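Local coordinates for Thiol:disulfide interchange protein DsbA (Pseudomonas aeruginosa, PDB 5DCH), which probably introduces disulfide bonds into other periplasmic proteins by passing on its own redox-active disulfide, at residues Glu28-Phe33 with Val61-Leu66. The protein carries 1 engineered substitution. Residues are numbered along the deposited sequence; the frame is centred on the assembly and turned at random.
With 1YO (3-[(2-methylbenzyl)sulfanyl]-4H-1,2,4-triazol-4-amine), chain B.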
ATOM      1  N   GLU A  28      -1.473 -12.709   3.428  1.00  8.19           N
ATOM      2  CA  GLU A  28      -1.116 -11.373   2.974  1.00  6.87           C
ATOM      3  C   GLU A  28      -2.257 -10.383   3.242  1.00  7.27           C
ATOM      4  O   GLU A  28      -3.431 -10.719   3.097  1.00  8.73           O
ATOM      5  CB  GLU A  28      -0.814 -11.381   1.485  1.00  8.20           C
ATOM      6  CG  GLU A  28      -0.162 -10.117   0.967  1.00  9.62           C
ATOM      7  CD  GLU A  28       0.085 -10.171  -0.521  1.00 10.71           C
ATOM      8  OE1 GLU A  28      -0.904 -10.304  -1.271  1.00 11.62           O
ATOM      9  OE2 GLU A  28       1.262 -10.086  -0.951  1.00 12.55           O
ATOM     10  N   VAL A  29      -1.893  -9.169   3.627  1.00  7.60           N
ATOM     11  CA  VAL A  29      -2.837  -8.049   3.643  1.00  8.84           C
ATOM     12  C   VAL A  29      -2.179  -6.923   2.880  1.00  9.18           C
ATOM     13  O   VAL A  29      -1.137  -6.438   3.266  1.00 10.53           O
ATOM     14  CB  VAL A  29      -3.132  -7.585   5.055  1.00 10.95           C
ATOM     15  CG1 VAL A  29      -4.040  -6.394   5.046  1.00 11.91           C
ATOM     16  CG2 VAL A  29      -3.752  -8.697   5.856  1.00 13.00           C
ATOM     17  N   VAL A  30      -2.811  -6.510   1.787  1.00  8.25           N
ATOM     18  CA  VAL A  30      -2.310  -5.414   0.958  1.00  8.29           C
ATOM     19  C   VAL A  30      -3.201  -4.194   1.139  1.00  9.28           C
ATOM     20  O   VAL A  30      -4.420  -4.316   1.095  1.00  9.57           O
ATOM     21  CB  VAL A  30      -2.350  -5.798  -0.521  1.00 10.07           C
ATOM     22  CG1 VAL A  30      -2.047  -4.588  -1.410  1.00 10.77           C
ATOM     23  CG2 VAL A  30      -1.395  -6.929  -0.823  1.00  9.90           C
ATOM     24  N   GLU A  31      -2.580  -3.055   1.403  1.00  9.28           N
ATOM     25  CA  GLU A  31      -3.270  -1.763   1.240  1.00  9.14           C
ATOM     26  C   GLU A  31      -2.751  -1.085  -0.009  1.00 10.06           C
ATOM     27  O   GLU A  31      -1.573  -0.767  -0.105  1.00 10.09           O
ATOM     28  CB  GLU A  31      -3.079  -0.820   2.437  1.00 10.57           C
ATOM     29  CG  GLU A  31      -3.901   0.467   2.287  1.00 12.50           C
ATOM     30  CD  GLU A  31      -3.397   1.663   3.071  1.00 16.78           C
ATOM     31  OE1 GLU A  31      -2.311   1.599   3.664  1.00 18.78           O
ATOM     32  OE2 GLU A  31      -4.112   2.694   3.074  1.00 17.35           O
ATOM     33  N   LEU A  32      -3.636  -0.888  -0.983  1.00  9.39           N
ATOM     34  CA  LEU A  32      -3.292  -0.084  -2.141  1.00 10.29           C
ATOM     35  C   LEU A  32      -3.610   1.361  -1.811  1.00 10.23           C
ATOM     36  O   LEU A  32      -4.681   1.665  -1.296  1.00 11.22           O
ATOM     37  CB  LEU A  32      -4.071  -0.543  -3.371  1.00 13.12           C
ATOM     38  CG  LEU A  32      -3.650  -1.913  -3.886  1.00 14.82           C
ATOM     39  CD1 LEU A  32      -4.534  -2.942  -3.265  1.00 18.77           C
ATOM     40  CD2 LEU A  32      -3.725  -1.983  -5.394  1.00 17.66           C
ATOM     41  N   PHE A  33      -2.654   2.237  -2.096  1.00  9.89           N
ATOM     42  CA  PHE A  33      -2.733   3.616  -1.656  1.00  9.94           C
ATOM     43  C   PHE A  33      -2.008   4.531  -2.623  1.00  9.53           C
ATOM     44  O   PHE A  33      -1.287   4.081  -3.523  1.00 10.67           O
ATOM     45  CB  PHE A  33      -2.115   3.738  -0.255  1.00 11.15           C
ATOM     46  CG  PHE A  33      -0.629   3.905  -0.284  1.00 11.39           C
ATOM     47  CD1 PHE A  33       0.197   2.839  -0.609  1.00 12.30           C
ATOM     48  CD2 PHE A  33      -0.052   5.123  -0.021  1.00 13.25           C
ATOM     49  CE1 PHE A  33       1.548   3.004  -0.672  1.00 14.17           C
ATOM     50  CE2 PHE A  33       1.310   5.287  -0.092  1.00 14.19           C
ATOM     51  CZ  PHE A  33       2.101   4.240  -0.428  1.00 14.28           C
ATOM     52  N   VAL A  61       1.483  -5.481   3.545  1.00 11.07           N
ATOM     53  CA  VAL A  61       2.188  -4.857   2.437  1.00 12.04           C
ATOM     54  C   VAL A  61       1.409  -3.611   2.026  1.00  9.97           C
ATOM     55  O   VAL A  61       0.191  -3.672   1.859  1.00 10.98           O
ATOM     56  CB  VAL A  61       2.184  -5.796   1.177  1.00 18.03           C
ATOM     57  CG1 VAL A  61       2.863  -5.124  -0.025  1.00 22.27           C
ATOM     58  CG2 VAL A  61       2.813  -7.134   1.489  1.00 21.83           C
ATOM     59  N   ARG A  62       2.104  -2.493   1.865  1.00 10.42           N
ATOM     60  CA  ARG A  62       1.551  -1.367   1.131  1.00 11.40           C
ATOM     61  C   ARG A  62       2.005  -1.454  -0.314  1.00 10.97           C
ATOM     62  O   ARG A  62       3.166  -1.734  -0.601  1.00 13.20           O
ATOM     63  CB  ARG A  62       2.009  -0.041   1.733  1.00 16.19           C
ATOM     64  CG  ARG A  62       1.179   0.380   2.892  1.00 20.32           C
ATOM     65  CD  ARG A  62       1.165   1.892   3.037  1.00 21.97           C
ATOM     66  NE  ARG A  62       0.384   2.279   4.200  1.00 23.03           N
ATOM     67  CZ  ARG A  62       0.804   2.120   5.444  1.00 24.24           C
ATOM     68  NH1 ARG A  62       2.005   1.595   5.672  1.00 23.74           N
ATOM     69  NH2 ARG A  62       0.027   2.477   6.456  1.00 26.35           N
ATOM     70  N   LEU A  63       1.075  -1.198  -1.221  1.00 10.29           N
ATOM     71  CA  LEU A  63       1.348  -1.246  -2.652  1.00 10.77           C
ATOM     72  C   LEU A  63       0.849   0.052  -3.254  1.00 10.55           C
ATOM     73  O   LEU A  63      -0.329   0.373  -3.112  1.00 12.01           O
ATOM     74  CB  LEU A  63       0.583  -2.404  -3.295  1.00 14.42           C
ATOM     75  CG  LEU A  63       0.911  -2.733  -4.754  1.00 17.97           C
ATOM     76  CD1 LEU A  63       2.348  -3.289  -4.881  1.00 18.97           C
ATOM     77  CD2 LEU A  63      -0.095  -3.722  -5.330  1.00 20.20           C
ATOM     78  N   PRO A  64       1.740   0.805  -3.901  1.00 10.37           N
ATOM     79  CA  PRO A  64       1.250   2.045  -4.497  1.00  9.82           C
ATOM     80  C   PRO A  64       0.364   1.753  -5.692  1.00  9.76           C
ATOM     81  O   PRO A  64       0.684   0.847  -6.458  1.00 10.39           O
ATOM     82  CB  PRO A  64       2.532   2.732  -4.950  1.00  9.62           C
ATOM     83  CG  PRO A  64       3.422   1.572  -5.337  1.00 10.67           C
ATOM     84  CD  PRO A  64       3.108   0.477  -4.340  1.00 11.16           C
ATOM     85  N   ALA A  65      -0.714   2.519  -5.855  1.00  9.36           N
ATOM     86  CA  ALA A  65      -1.585   2.399  -7.015  1.00 10.06           C
ATOM     87  C   ALA A  65      -0.982   3.263  -8.115  1.00 10.75           C
ATOM     88  O   ALA A  65      -0.877   4.479  -7.972  1.00 10.54           O
ATOM     89  CB  ALA A  65      -2.989   2.864  -6.663  1.00 10.91           C
ATOM     90  N   LEU A  66      -0.561   2.626  -9.202  1.00 11.88           N
ATOM     91  CA  LEU A  66       0.156   3.325 -10.261  1.00 12.39           C
ATOM     92  C   LEU A  66      -0.823   3.585 -11.375  1.00 14.45           C
ATOM     93  O   LEU A  66      -0.789   2.930 -12.426  1.00 16.16           O
ATOM     94  CB  LEU A  66       1.348   2.494 -10.733  1.00 13.45           C
ATOM     95  CG  LEU A  66       2.319   2.081  -9.620  1.00 12.36           C
ATOM     96  CD1 LEU A  66       3.419   1.202 -10.184  1.00 12.89           C
ATOM     97  CD2 LEU A  66       2.916   3.312  -8.933  1.00 11.67           C
TER
HETATM   98  CAA 1YO B 201       5.519  -7.297  -6.373  1.00 43.40           C
HETATM   99  CAC 1YO B 201       6.251  -3.606  -6.346  1.00 40.88           C
HETATM  100  CAD 1YO B 201       6.222  -3.334  -4.987  1.00 40.78           C
HETATM  101  CAE 1YO B 201       6.022  -4.891  -6.804  1.00 40.71           C
HETATM  102  CAF 1YO B 201       5.969  -4.348  -4.079  1.00 39.52           C
HETATM  103  CAG 1YO B 201       1.907 -10.194  -4.715  1.00 18.01           C
HETATM  104  CAH 1YO B 201       5.463  -6.738  -3.587  1.00 29.95           C
HETATM  105  CAL 1YO B 201       5.767  -5.905  -5.898  1.00 40.87           C
HETATM  106  CAM 1YO B 201       5.753  -5.634  -4.541  1.00 37.17           C
HETATM  107  CAN 1YO B 201       3.240  -8.537  -4.122  1.00 20.49           C
HETATM  108  NAB 1YO B 201       0.973  -8.348  -3.369  1.00 15.68           N
HETATM  109  NAI 1YO B 201       3.142 -10.425  -5.177  1.00 19.59           N
HETATM  110  NAJ 1YO B 201       3.950  -9.422  -4.823  1.00 20.07           N
HETATM  111  NAO 1YO B 201       1.962  -9.004  -4.023  1.00 17.56           N
HETATM  112  SAK 1YO B 201       3.738  -7.027  -3.370  1.00 22.55           S
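Val-30, Glu-31 and Leu-32 pair in parallel with Val-61, Arg-62 and Leu-63, joining the two strands of a thioredoxin-fold beta-alpha-beta unit whose crossover is helix 38-52. The backbone ladder is the tight part. Amide N of Val-61 donates to O of Val-29 (2.8 Å), Glu-31 N to Val-61 O, and Leu-63 N to Glu-31 O, the last nearly straight at 170°. Phe-33 N to Leu-63 O is longer (3.1 Å), and Ala-65 N prolongs the ladder by binding Phe-33 O. Pro-64, which has no N-H, suits its place because in this alternation the N-H groups of Val-61, Leu-63 and Ala-65 point to strand 28-33 and position 64 need not donate to it.

Branched apolar residues line one face of the strand pair. Val-30 CG1 meets Leu-63 CB at 3.9 Å, while the leucines lie side by side, CD2 of Leu-32 against CD2 of Leu-63. Packing is looser between the valines, where CG2 of Val-30 stays 4.3 Å from CB of Val-61. The bound triazolamine lies on this same side: CAF of its methylbenzyl ring lies against CD1 of Leu-63, and its NAB comes within 3.0 Å of OE2 of Glu-28, the oxygen that is hydrogen-bonded to Ser-22.

The other face holds the charged pair, and the end of the Phe-33 side chain reaches over to it. Partly exposed Arg-62, on an edge strand of the sheet, forms a salt bridge with buried Glu-31, yet its NE-H bond to OE1 is weak, bent to 125°; its NH2 has a second carboxylate partner in Glu-44 of helix 38-52. Phe-33 takes a chi1 of 85°, setting CG between its backbone N and carbonyl carbon, which lets its ring cross the Arg-62 stem at about a right angle and touch Cys-40 of the predicted redox pair. Arginine suits this place because its long aliphatic stem can serve the ring while its head serves the acids: Arg-62 CD sits over one ring face, 4.0 Å from the Phe-33 centroid.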